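Local atomic coordinates of S-layer domain-containing protein (Ruminiclostridium thermocellum ATCC 27405, PDB entry 4QVS), a protein that is of unknown function but carries a concanavalin A-like lectin/glucanase domain, a jelly-roll fold that in many relatives binds or processes carbohydrate. Residues A[106-114]-A[123-131]; A[137-148]-A[152-163]. All blocks are in the same frame, centred on the assembly; numbering follows the deposited sequence.

Contact 1: residues A[106-114]-A[123-131]; sequences SDGKIKFAM and KTITSGSAL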
loop_
_atom_site.group_PDB
_atom_site.type_symbol
_atom_site.label_atom_id
_atom_site.label_comp_id
_atom_site.label_asym_id
_atom_site.label_seq_id
_atom_site.Cartn_x
_atom_site.Cartn_y
_atom_site.Cartn_z
ATOM N N SER A 106 -0.040 -2.435 12.068
ATOM C CA SER A 106 1.053 -3.422 12.231
ATOM C C SER A 106 2.106 -3.433 11.151
ATOM O O SER A 106 3.167 -3.997 11.356
ATOM C CB SER A 106 0.504 -4.850 12.296
ATOM O OG SER A 106 -0.239 -5.048 13.477
ATOM N N ASP A 107 1.852 -2.799 10.019
ATOM C CA ASP A 107 2.767 -2.929 8.899
ATOM C C ASP A 107 3.088 -1.693 8.071
ATOM O O ASP A 107 3.712 -1.809 7.009
ATOM C CB ASP A 107 2.179 -4.010 8.000
ATOM C CG ASP A 107 0.654 -3.933 7.926
ATOM O OD1 ASP A 107 -0.013 -3.315 8.827
ATOM O OD2 ASP A 107 0.125 -4.519 6.965
ATOM N N GLY A 108 2.728 -0.506 8.542
ATOM C CA GLY A 108 3.006 0.718 7.759
ATOM C C GLY A 108 1.729 1.229 7.124
ATOM O O GLY A 108 1.676 2.365 6.645
ATOM N N LYS A 109 0.695 0.386 7.077
ATOM C CA LYS A 109 -0.612 0.870 6.661
ATOM C C LYS A 109 -1.083 1.870 7.726
ATOM O O LYS A 109 -0.426 2.028 8.762
ATOM C CB LYS A 109 -1.630 -0.247 6.583
ATOM C CG LYS A 109 -1.272 -1.324 5.600
ATOM C CD LYS A 109 -2.416 -2.289 5.398
ATOM C CE LYS A 109 -2.740 -3.086 6.636
ATOM N NZ LYS A 109 -3.388 -4.363 6.239
ATOM N N ILE A 110 -2.161 2.579 7.408
ATOM C CA ILE A 110 -2.789 3.542 8.310
ATOM C C ILE A 110 -4.278 3.267 8.284
ATOM O O ILE A 110 -4.802 2.750 7.292
ATOM C CB ILE A 110 -2.543 5.036 7.950
ATOM C CG1 ILE A 110 -3.065 5.376 6.562
ATOM C CG2 ILE A 110 -1.076 5.382 8.072
ATOM C CD1 ILE A 110 -2.770 6.793 6.081
ATOM N N LYS A 111 -4.938 3.582 9.387
ATOM C CA LYS A 111 -6.366 3.381 9.502
ATOM C C LYS A 111 -7.027 4.575 10.143
ATOM O O LYS A 111 -6.533 5.151 11.111
ATOM C CB LYS A 111 -6.669 2.179 10.382
ATOM C CG LYS A 111 -8.155 1.866 10.487
ATOM C CD LYS A 111 -8.387 0.524 11.148
ATOM C CE LYS A 111 -8.116 0.640 12.646
ATOM N NZ LYS A 111 -7.943 -0.687 13.294
ATOM N N PHE A 112 -8.176 4.914 9.605
ATOM C CA PHE A 112 -8.956 5.973 10.141
ATOM C C PHE A 112 -10.229 5.315 10.607
ATOM O O PHE A 112 -10.768 4.465 9.943
ATOM C CB PHE A 112 -9.205 7.038 9.093
ATOM C CG PHE A 112 -10.055 8.126 9.567
ATOM C CD1 PHE A 112 -9.609 8.958 10.594
ATOM C CD2 PHE A 112 -11.301 8.318 9.036
ATOM C CE1 PHE A 112 -10.408 9.976 11.082
ATOM C CE2 PHE A 112 -12.118 9.339 9.524
ATOM C CZ PHE A 112 -11.665 10.169 10.554
ATOM N N ALA A 113 -10.665 5.697 11.784
ATOM C CA ALA A 113 -11.862 5.130 12.428
ATOM C C ALA A 113 -12.696 6.229 13.038
ATOM O O ALA A 113 -12.142 7.199 13.542
ATOM C CB ALA A 113 -11.475 4.157 13.515
HETATM N N MSE A 114 -14.017 6.092 12.925
HETATM C CA MSE A 114 -14.993 6.991 13.526
HETATM C C MSE A 114 -15.950 6.073 14.189
HETATM O O MSE A 114 -16.302 5.024 13.607
HETATM C CB MSE A 114 -15.843 7.759 12.521
HETATM C CG MSE A 114 -15.005 8.586 11.533
HETATM SE SE MSE A 114 -16.025 10.053 10.720
HETATM C CE MSE A 114 -16.660 10.945 12.350
ATOM N N LYS A 123 -16.164 2.416 12.488
ATOM C CA LYS A 123 -16.339 2.374 11.031
ATOM C C LYS A 123 -14.989 2.880 10.577
ATOM O O LYS A 123 -14.558 3.954 11.004
ATOM C CB LYS A 123 -17.427 3.315 10.505
ATOM C CG LYS A 123 -18.811 3.159 11.087
ATOM C CD LYS A 123 -19.310 1.741 10.979
ATOM C CE LYS A 123 -20.609 1.594 11.747
ATOM N NZ LYS A 123 -20.878 0.150 11.947
ATOM N N THR A 124 -14.346 2.149 9.679
ATOM C CA THR A 124 -12.974 2.426 9.332
ATOM C C THR A 124 -12.630 2.517 7.862
ATOM O O THR A 124 -13.389 2.079 7.003
ATOM C CB THR A 124 -12.159 1.253 9.801
ATOM O OG1 THR A 124 -12.538 0.127 9.017
ATOM C CG2 THR A 124 -12.465 0.954 11.264
ATOM N N ILE A 125 -11.450 3.078 7.602
ATOM C CA ILE A 125 -10.859 3.114 6.264
ATOM C C ILE A 125 -9.427 2.704 6.495
ATOM O O ILE A 125 -8.755 3.270 7.366
ATOM C CB ILE A 125 -10.788 4.510 5.649
ATOM C CG1 ILE A 125 -12.021 5.336 5.981
ATOM C CG2 ILE A 125 -10.576 4.393 4.144
ATOM C CD1 ILE A 125 -11.870 6.799 5.618
ATOM N N THR A 126 -8.940 1.741 5.721
ATOM C CA THR A 126 -7.578 1.246 5.898
ATOM C C THR A 126 -6.807 1.325 4.595
ATOM O O THR A 126 -7.329 0.970 3.564
ATOM C CB THR A 126 -7.594 -0.214 6.385
ATOM O OG1 THR A 126 -8.445 -0.323 7.530
ATOM C CG2 THR A 126 -6.201 -0.659 6.752
ATOM N N SER A 127 -5.558 1.777 4.635
ATOM C CA SER A 127 -4.757 1.856 3.405
ATOM C C SER A 127 -4.369 0.460 2.850
ATOM O O SER A 127 -4.493 -0.552 3.548
ATOM C CB SER A 127 -3.530 2.736 3.619
ATOM O OG SER A 127 -2.677 2.241 4.628
ATOM N N GLY A 128 -3.920 0.414 1.591
ATOM C CA GLY A 128 -3.596 -0.860 0.891
ATOM C C GLY A 128 -2.339 -1.609 1.316
ATOM O O GLY A 128 -1.404 -1.019 1.836
ATOM N N SER A 129 -2.319 -2.926 1.113
ATOM C CA SER A 129 -1.128 -3.732 1.417
ATOM C C SER A 129 -0.088 -3.485 0.294
ATOM O O SER A 129 -0.423 -2.928 -0.751
ATOM C CB SER A 129 -1.452 -5.237 1.489
ATOM O OG SER A 129 -2.719 -5.481 2.059
ATOM N N ALA A 130 1.147 -3.911 0.564
ATOM C CA ALA A 130 2.318 -3.812 -0.318
ATOM C C ALA A 130 3.162 -5.074 -0.031
ATOM O O ALA A 130 2.840 -5.804 0.918
ATOM C CB ALA A 130 3.113 -2.554 0.001
ATOM N N LEU A 131 4.222 -5.333 -0.807
ATOM C CA LEU A 131 5.084 -6.507 -0.540
ATOM C C LEU A 131 6.204 -6.174 0.404
ATOM O O LEU A 131 7.034 -5.333 0.092
ATOM C CB LEU A 131 5.733 -7.065 -1.814
ATOM C CG LEU A 131 4.886 -7.867 -2.757
ATOM C CD1 LEU A 131 5.746 -8.257 -3.991
ATOM C CD2 LEU A 131 4.366 -9.098 -2.031
#
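Ser127 and Ile110 meet where the antiparallel ladder between strands 110-114 and 123-126 runs out, and a side chain there takes over from the backbone. The amide N of Ile110 donates to Ser127 OG at 2.8 Å, while Ser127 N returns a bond to Ile110 O at 2.9 Å. The Ser127 hydroxyl lies between its own backbone N and carbonyl carbon (chi1 61°), which turns it back to the amide of Ile110. Further along, Phe112 and Ile125 form a hydrogen-bonded pair, Phe112 N to Ile125 O and Ile125 N to Phe112 O, both 2.8 Å, and Met114 (selenomethionine) pairs with Lys123 in the same way.

Between these pairs, short CA-H...O contacts fill in, among them Thr124 CA to Phe112 O at 3.1 Å. On the face bearing Phe112 and Ile125 these two point the same way, and Ile125 CD1 reaches the ring edge at Phe112 CD2, 3.8 Å away. On the face bearing Lys111, Thr124 and Thr126 the lysine chain slants across both threonines, Lys111 CG 3.7 Å from Thr126 OG1, and its amine continues to Tyr192 OH of the second subunit. Lys109 lays its aliphatic chain along the exit of the ladder, CD 3.3 Å from Ser127 O, and a bend at chi3 (-66°) carries NZ to a salt bridge with Asp107.

This is a beta hairpin at the margin of a four-stranded antiparallel sheet, in which 123-126 is the outermost strand within the chain. Strand 99-104 flanks 110-115 on its other side, where Met100 and Leu102 pack against Phe112; Ile125 also packs on Gly158 of the second subunit.

Contact 2: residues A[137-148]-A[152-163]; sequences KHVAVTLSGDTG and INGENVGENNTL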
loop_
_atom_site.group_PDB
_atom_site.type_symbol
_atom_site.label_atom_id
_atom_site.label_comp_id
_atom_site.label_asym_id
_atom_site.label_seq_id
_atom_site.Cartn_x
_atom_site.Cartn_y
_atom_site.Cartn_z
ATOM N N LYS A 137 3.761 -13.532 0.404
ATOM C CA LYS A 137 2.442 -12.950 0.129
ATOM C C LYS A 137 1.882 -13.554 -1.167
ATOM O O LYS A 137 2.640 -14.074 -1.970
ATOM C CB LYS A 137 2.524 -11.415 0.056
ATOM C CG LYS A 137 2.672 -10.715 1.416
ATOM C CD LYS A 137 2.465 -9.203 1.304
ATOM C CE LYS A 137 2.157 -8.529 2.653
ATOM N NZ LYS A 137 3.360 -8.539 3.510
ATOM N N HIS A 138 0.565 -13.512 -1.340
ATOM C CA HIS A 138 -0.059 -14.011 -2.545
ATOM C C HIS A 138 -0.314 -12.848 -3.482
ATOM O O HIS A 138 -0.828 -11.830 -3.070
ATOM C CB HIS A 138 -1.370 -14.741 -2.255
ATOM C CG HIS A 138 -1.940 -15.427 -3.462
ATOM N ND1 HIS A 138 -2.955 -14.885 -4.222
ATOM C CD2 HIS A 138 -1.591 -16.584 -4.074
ATOM C CE1 HIS A 138 -3.220 -15.686 -5.238
ATOM N NE2 HIS A 138 -2.413 -16.731 -5.164
ATOM N N VAL A 139 0.065 -12.988 -4.743
ATOM C CA VAL A 139 -0.208 -11.933 -5.693
ATOM C C VAL A 139 -1.007 -12.455 -6.873
ATOM O O VAL A 139 -0.775 -13.554 -7.333
ATOM C CB VAL A 139 1.090 -11.297 -6.195
ATOM C CG1 VAL A 139 0.790 -10.217 -7.225
ATOM C CG2 VAL A 139 1.892 -10.707 -5.041
ATOM N N ALA A 140 -1.930 -11.648 -7.378
ATOM C CA ALA A 140 -2.701 -12.026 -8.559
ATOM C C ALA A 140 -3.014 -10.807 -9.404
ATOM O O ALA A 140 -3.095 -9.694 -8.885
ATOM C CB ALA A 140 -3.983 -12.734 -8.165
ATOM N N VAL A 141 -3.067 -11.027 -10.723
ATOM C CA VAL A 141 -3.499 -10.051 -11.680
ATOM C C VAL A 141 -4.654 -10.713 -12.401
ATOM O O VAL A 141 -4.536 -11.883 -12.763
ATOM C CB VAL A 141 -2.440 -9.813 -12.762
ATOM C CG1 VAL A 141 -2.899 -8.673 -13.667
ATOM C CG2 VAL A 141 -1.093 -9.516 -12.129
ATOM N N THR A 142 -5.730 -9.978 -12.658
ATOM C CA THR A 142 -6.899 -10.474 -13.415
ATOM C C THR A 142 -7.249 -9.469 -14.516
ATOM O O THR A 142 -7.187 -8.243 -14.291
ATOM C CB THR A 142 -8.191 -10.654 -12.542
ATOM O OG1 THR A 142 -8.648 -9.380 -12.070
ATOM C CG2 THR A 142 -7.926 -11.513 -11.369
ATOM N N LEU A 143 -7.579 -9.963 -15.714
ATOM C CA LEU A 143 -8.039 -9.092 -16.812
ATOM C C LEU A 143 -9.433 -9.570 -17.191
ATOM O O LEU A 143 -9.629 -10.747 -17.500
ATOM C CB LEU A 143 -7.108 -9.118 -18.028
ATOM C CG LEU A 143 -7.500 -8.181 -19.194
ATOM C CD1 LEU A 143 -7.247 -6.719 -18.848
ATOM C CD2 LEU A 143 -6.769 -8.533 -20.490
ATOM N N SER A 144 -10.396 -8.658 -17.117
ATOM C CA SER A 144 -11.792 -8.946 -17.437
ATOM C C SER A 144 -12.314 -7.838 -18.319
ATOM O O SER A 144 -12.717 -6.778 -17.829
ATOM C CB SER A 144 -12.621 -9.016 -16.165
ATOM O OG SER A 144 -13.990 -8.916 -16.473
ATOM N N GLY A 145 -12.338 -8.092 -19.620
ATOM C CA GLY A 145 -12.759 -7.074 -20.557
ATOM C C GLY A 145 -11.722 -5.995 -20.405
ATOM O O GLY A 145 -10.549 -6.309 -20.286
ATOM N N ASP A 146 -12.161 -4.740 -20.333
ATOM C CA ASP A 146 -11.254 -3.584 -20.213
ATOM C C ASP A 146 -10.697 -3.342 -18.816
ATOM O O ASP A 146 -9.849 -2.464 -18.644
ATOM C CB ASP A 146 -11.957 -2.300 -20.671
ATOM C CG ASP A 146 -12.311 -2.324 -22.136
ATOM O OD1 ASP A 146 -12.060 -3.353 -22.787
ATOM O OD2 ASP A 146 -12.834 -1.312 -22.644
ATOM N N THR A 147 -11.159 -4.106 -17.829
ATOM C CA THR A 147 -10.735 -3.904 -16.450
ATOM C C THR A 147 -9.702 -4.892 -15.956
ATOM O O THR A 147 -9.941 -6.095 -15.967
ATOM C CB THR A 147 -11.939 -4.014 -15.513
ATOM O OG1 THR A 147 -12.936 -3.088 -15.936
ATOM C CG2 THR A 147 -11.535 -3.721 -14.077
ATOM N N GLY A 148 -8.573 -4.373 -15.478
ATOM C CA GLY A 148 -7.494 -5.197 -14.936
ATOM C C GLY A 148 -7.397 -4.956 -13.445
ATOM O O GLY A 148 -7.545 -3.826 -13.011
ATOM N N ILE A 152 -3.223 -8.434 -3.638
ATOM C CA ILE A 152 -2.198 -8.893 -2.701
ATOM C C ILE A 152 -2.976 -9.613 -1.604
ATOM O O ILE A 152 -3.924 -9.067 -1.080
ATOM C CB ILE A 152 -1.381 -7.761 -2.090
ATOM C CG1 ILE A 152 -0.546 -7.080 -3.182
ATOM C CG2 ILE A 152 -0.468 -8.330 -1.007
ATOM C CD1 ILE A 152 0.262 -5.896 -2.704
ATOM N N ASN A 153 -2.601 -10.846 -1.293
ATOM C CA ASN A 153 -3.367 -11.672 -0.353
ATOM C C ASN A 153 -4.882 -11.565 -0.498
ATOM O O ASN A 153 -5.601 -11.491 0.492
ATOM C CB ASN A 153 -2.952 -11.387 1.085
ATOM C CG ASN A 153 -1.527 -11.785 1.350
ATOM O OD1 ASN A 153 -1.102 -12.887 0.996
ATOM N ND2 ASN A 153 -0.781 -10.897 1.979
ATOM N N GLY A 154 -5.363 -11.534 -1.737
ATOM C CA GLY A 154 -6.807 -11.535 -2.013
ATOM C C GLY A 154 -7.552 -10.230 -1.836
ATOM O O GLY A 154 -8.788 -10.212 -1.889
ATOM N N GLU A 155 -6.787 -9.153 -1.643
ATOM C CA GLU A 155 -7.312 -7.815 -1.482
ATOM C C GLU A 155 -6.991 -7.010 -2.716
ATOM O O GLU A 155 -5.869 -7.020 -3.196
ATOM C CB GLU A 155 -6.680 -7.142 -0.263
ATOM C CG GLU A 155 -6.686 -5.615 -0.313
ATOM C CD GLU A 155 -5.871 -4.993 0.809
ATOM O OE1 GLU A 155 -5.915 -5.521 1.942
ATOM O OE2 GLU A 155 -5.192 -3.972 0.565
ATOM N N ASN A 156 -7.990 -6.291 -3.206
ATOM C CA ASN A 156 -7.858 -5.433 -4.375
ATOM C C ASN A 156 -7.040 -4.196 -4.047
ATOM O O ASN A 156 -7.420 -3.393 -3.169
ATOM C CB ASN A 156 -9.246 -5.047 -4.898
ATOM C CG ASN A 156 -9.186 -4.023 -6.004
ATOM O OD1 ASN A 156 -8.134 -3.448 -6.249
ATOM N ND2 ASN A 156 -10.319 -3.787 -6.682
ATOM N N VAL A 157 -5.935 -4.026 -4.770
ATOM C CA VAL A 157 -4.982 -2.925 -4.528
ATOM C C VAL A 157 -4.724 -1.981 -5.734
ATOM O O VAL A 157 -3.819 -1.151 -5.697
ATOM C CB VAL A 157 -3.647 -3.491 -3.976
ATOM C CG1 VAL A 157 -3.860 -4.086 -2.581
ATOM C CG2 VAL A 157 -3.050 -4.539 -4.926
ATOM N N GLY A 158 -5.532 -2.102 -6.784
ATOM C CA GLY A 158 -5.414 -1.258 -7.967
ATOM C C GLY A 158 -6.255 -1.816 -9.106
ATOM O O GLY A 158 -6.484 -3.020 -9.171
ATOM N N GLU A 159 -6.729 -0.920 -9.977
ATOM C CA GLU A 159 -7.515 -1.237 -11.179
ATOM C C GLU A 159 -7.244 -0.223 -12.280
ATOM O O GLU A 159 -6.834 0.914 -12.034
ATOM C CB GLU A 159 -9.025 -1.143 -10.947
ATOM C CG GLU A 159 -9.705 -2.257 -10.197
ATOM C CD GLU A 159 -11.161 -1.896 -9.945
ATOM O OE1 GLU A 159 -11.811 -1.314 -10.841
ATOM O OE2 GLU A 159 -11.646 -2.167 -8.837
ATOM N N ASN A 160 -7.525 -0.635 -13.500
ATOM C CA ASN A 160 -7.424 0.251 -14.632
ATOM C C ASN A 160 -8.480 -0.258 -15.587
ATOM O O ASN A 160 -8.312 -1.278 -16.261
ATOM C CB ASN A 160 -6.024 0.256 -15.241
ATOM C CG ASN A 160 -5.930 1.128 -16.483
ATOM O OD1 ASN A 160 -6.939 1.409 -17.134
ATOM N ND2 ASN A 160 -4.712 1.538 -16.833
ATOM N N ASN A 161 -9.566 0.491 -15.636
ATOM C CA ASN A 161 -10.727 0.140 -16.422
ATOM C C ASN A 161 -10.591 0.481 -17.909
ATOM O O ASN A 161 -11.538 0.315 -18.661
ATOM C CB ASN A 161 -11.944 0.837 -15.793
ATOM C CG ASN A 161 -12.080 0.534 -14.294
ATOM O OD1 ASN A 161 -11.764 -0.566 -13.834
ATOM N ND2 ASN A 161 -12.543 1.512 -13.531
ATOM N N THR A 162 -9.413 0.924 -18.334
ATOM C CA THR A 162 -9.183 1.301 -19.731
ATOM C C THR A 162 -8.246 0.353 -20.485
ATOM O O THR A 162 -7.521 0.794 -21.376
ATOM C CB THR A 162 -8.497 2.675 -19.798
ATOM O OG1 THR A 162 -7.114 2.529 -19.449
ATOM C CG2 THR A 162 -9.173 3.666 -18.860
ATOM N N LEU A 163 -8.230 -0.926 -20.135
ATOM C CA LEU A 163 -7.306 -1.856 -20.790
ATOM C C LEU A 163 -7.948 -2.680 -21.909
ATOM O O LEU A 163 -8.487 -3.754 -21.663
ATOM C CB LEU A 163 -6.676 -2.785 -19.747
ATOM C CG LEU A 163 -5.902 -2.083 -18.632
ATOM C CD1 LEU A 163 -5.412 -3.094 -17.618
ATOM C CD2 LEU A 163 -4.736 -1.300 -19.202
HETATM O O HOH W 1 -3.612 -12.339 -3.920
#
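Lys137 lays its aliphatic chain across the amide of Asn153 at about a right angle, its CG 3.5 Å from Asn153 ND2, while CD rests on Ile152 CG2. The same asparagine grips the neighbouring backbone: Asn153 OD1 accepts from His138 N at 2.9 Å, with the donor well above the carbonyl plane, and Asn153 N donates to His138 O at 2.7 Å. With CG beside its own backbone N (chi1 -65°), Asn153 brings the amide back over strand 137-144 from the type I' turn 152-155, in which both Asn153 and Gly154 have positive phi. A water in the plane of the His138 ring lies 2.6 Å from His138 ND1 and accepts from Gly154 N, tying imidazole to turn. The ring itself meets Trp76 of the second subunit edge-to-face.

At the far end, Leu163 folds over the type II' turn 144-147. Its N donates to Asp146 O at 2.7 Å, on a carbonyl lone pair, its CD1 lies against Gly148 CA, and its CB touches Leu143 CD1 at 4.1 Å. Gly148 and Asn160 pair at the open end of the hairpin with two longer backbone bonds. Asn160 OD1 accepts from Thr162 N, an Asx turn, and also from Thr162 OG1.

Within the chain, strand 147-152 separates strands 137-144 and 155-160, so direct bonds fall at the two ends; through 137-144 the sheet runs on into the second subunit. The chemistry implies one polar, specific end, built on Asn153 and water, and another of backbone bonds and Leu163 packing on Leu143 and Gly148.

How the contacts relate
Contacts 1 and 2 both join elements of antiparallel hairpins, but of different sheets, their centres about 19 Å apart. Contact 1 lies near the centre of the chain and relies on a regular backbone ladder with an aromatic-aliphatic pair. Contact 2, farther from that centre yet covered in part by the second subunit, depends on turns, an asparagine amide and a water. Both are partly buried; strand 137-144 of contact 2 pairs antiparallel with a strand of the second subunit. Within one chain Ser129 N lies 3.1 Å from Glu155 OE2, a probable hydrogen bond. Contact 1 also meets contact 2 of the second subunit: Thr124 O bonds its Asn160 ND2, and Lys123 packs on its Leu163.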